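Local coordinates for transcriptional regulator, MerR-family (Cupriavidus metallidurans CH34, PDB 5GPE), which binds lead(II) and probably acts as a metal-responsive, DNA-binding transcription regulator of the MerR family, at residues 7-13 with 44-49. Sequence-based numbering, arbitrary orientation.
Sequences LGKKADC and HLQRLL
L7 and A11, one turn apart on the helix of residues 7-11, face L45 and L48 on the helix of 44-49. The two short axes cross at -46° and come within 9.7 Å, and the backbones are nearest where A11 meets L45, their CA atoms 6.1 Å apart. Just past that point the first helix closes in a Schellman motif: D12 takes a positive phi, while C13 N bonds back to G8 O and D12 N to K9 O.

L7 points the end of its side chain at the second helix. Its CD1 lies 3.6 Å from L45 N, against the backbone between H44 and L45, brought there by a chi1 of 177° that turns CG away from the backbone N. CD2 touches H44 CB and, on another side, L48 CD1. In return, L48 sends CD1 between the first helix's two apolar residues, 3.6 Å from L7 CG and 3.7 Å from A11 CB. The SG of C13 lies at the margin of this group, 4.4 Å from L48 CD1.

On the other flank L45 CD1 lies against the backbone where K10 joins A11, 3.6 Å from A11 N, and also meets A11 CB. The K10 side chain adds its CB here; its amine leads away to a weak, long ion pair with E6. H44 likewise lends its CB, while its imidazole turns off to bond D41 and the carbonyl of E29.

V18 of helix 15-23 touches L7, C13 and L48, so three helices of the MerR-type helix-turn-helix region share this core. R52, one turn beyond L48, adds a hydrogen bond to A11 O. The two segments themselves share none: apolar side chains, their methyls packed also on backbone atoms, hold them by shape fit and burial rather than directional bonds.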
# COMPACT_ATOMS: atom_id res chain seq x y z
N LEU B 7 -28.60 8.17 -5.06
CA LEU B 7 -27.33 8.89 -5.13
C LEU B 7 -26.19 7.95 -5.52
O LEU B 7 -25.42 8.26 -6.42
CB LEU B 7 -27.02 9.57 -3.79
CG LEU B 7 -25.68 10.31 -3.68
CD1 LEU B 7 -25.64 11.50 -4.63
CD2 LEU B 7 -25.45 10.77 -2.25
N GLY B 8 -26.12 6.81 -4.86
CA GLY B 8 -25.14 5.76 -5.18
C GLY B 8 -25.20 5.25 -6.61
O GLY B 8 -24.16 5.14 -7.28
N LYS B 9 -26.41 4.96 -7.08
CA LYS B 9 -26.67 4.62 -8.48
C LYS B 9 -26.12 5.67 -9.45
O LYS B 9 -25.40 5.35 -10.39
CB LYS B 9 -28.20 4.45 -8.69
CG LYS B 9 -28.66 2.99 -8.56
CD LYS B 9 -29.17 2.43 -9.88
CE LYS B 9 -29.14 0.88 -9.89
NZ LYS B 9 -29.77 0.19 -8.72
N LYS B 10 -26.46 6.93 -9.19
CA LYS B 10 -26.02 8.05 -10.05
C LYS B 10 -24.51 8.30 -10.02
O LYS B 10 -23.94 8.71 -11.03
CB LYS B 10 -26.78 9.33 -9.70
CG LYS B 10 -28.10 9.45 -10.44
CD LYS B 10 -28.86 10.69 -10.03
CE LYS B 10 -29.93 11.04 -11.06
NZ LYS B 10 -31.06 11.80 -10.46
N ALA B 11 -23.88 8.07 -8.87
CA ALA B 11 -22.44 8.24 -8.73
C ALA B 11 -21.64 6.98 -9.11
O ALA B 11 -20.42 7.01 -9.11
CB ALA B 11 -22.10 8.67 -7.32
N ASP B 12 -22.35 5.90 -9.43
CA ASP B 12 -21.74 4.60 -9.73
C ASP B 12 -20.86 4.10 -8.56
O ASP B 12 -19.72 3.67 -8.75
CB ASP B 12 -20.96 4.65 -11.05
CG ASP B 12 -20.77 3.28 -11.70
OD1 ASP B 12 -21.48 2.32 -11.33
OD2 ASP B 12 -19.91 3.15 -12.58
N CYS B 13 -21.41 4.17 -7.35
CA CYS B 13 -20.75 3.64 -6.17
C CYS B 13 -21.75 3.06 -5.18
O CYS B 13 -22.95 3.35 -5.24
CB CYS B 13 -19.88 4.71 -5.52
SG CYS B 13 -20.76 5.96 -4.57
N HIS B 44 -24.25 16.84 -3.79
CA HIS B 44 -23.67 15.60 -3.25
C HIS B 44 -23.16 14.69 -4.34
O HIS B 44 -22.08 14.10 -4.20
CB HIS B 44 -24.67 14.84 -2.38
CG HIS B 44 -25.14 15.62 -1.19
ND1 HIS B 44 -26.19 16.51 -1.25
CD2 HIS B 44 -24.69 15.66 0.09
CE1 HIS B 44 -26.37 17.06 -0.06
NE2 HIS B 44 -25.47 16.56 0.77
N LEU B 45 -23.91 14.59 -5.43
CA LEU B 45 -23.48 13.83 -6.61
C LEU B 45 -22.16 14.37 -7.17
O LEU B 45 -21.22 13.61 -7.39
CB LEU B 45 -24.57 13.82 -7.70
CG LEU B 45 -24.23 13.10 -9.02
CD1 LEU B 45 -23.81 11.65 -8.79
CD2 LEU B 45 -25.42 13.15 -9.97
N GLN B 46 -22.09 15.68 -7.39
CA GLN B 46 -20.88 16.30 -7.92
C GLN B 46 -19.68 16.13 -6.98
O GLN B 46 -18.54 15.98 -7.42
CB GLN B 46 -21.10 17.79 -8.24
CG GLN B 46 -22.02 18.03 -9.44
CD GLN B 46 -21.62 17.21 -10.67
OE1 GLN B 46 -20.43 17.14 -11.03
NE2 GLN B 46 -22.60 16.55 -11.29
N ARG B 47 -19.94 16.09 -5.68
CA ARG B 47 -18.92 15.86 -4.69
C ARG B 47 -18.38 14.44 -4.81
O ARG B 47 -17.23 14.23 -4.84
CB ARG B 47 -19.50 16.07 -3.32
CG ARG B 47 -18.63 15.59 -2.20
CD ARG B 47 -17.42 16.43 -2.14
NE ARG B 47 -17.68 17.84 -1.97
CZ ARG B 47 -17.74 18.47 -0.82
NH1 ARG B 47 -17.64 17.83 0.30
NH2 ARG B 47 -17.91 19.76 -0.80
N LEU B 48 -19.26 13.48 -4.92
CA LEU B 48 -18.86 12.08 -5.08
C LEU B 48 -18.04 11.84 -6.34
O LEU B 48 -17.06 11.10 -6.32
CB LEU B 48 -20.08 11.15 -5.08
CG LEU B 48 -20.74 10.93 -3.72
CD1 LEU B 48 -22.04 10.16 -3.90
CD2 LEU B 48 -19.77 10.20 -2.81
N LEU B 49 -18.42 12.51 -7.43
CA LEU B 49 -17.66 12.43 -8.66
C LEU B 49 -16.26 13.03 -8.50
O LEU B 49 -15.29 12.47 -9.00
CB LEU B 49 -18.42 13.07 -9.82
CG LEU B 49 -19.76 12.42 -10.17
CD1 LEU B 49 -20.43 13.16 -11.33
CD2 LEU B 49 -19.63 10.94 -10.52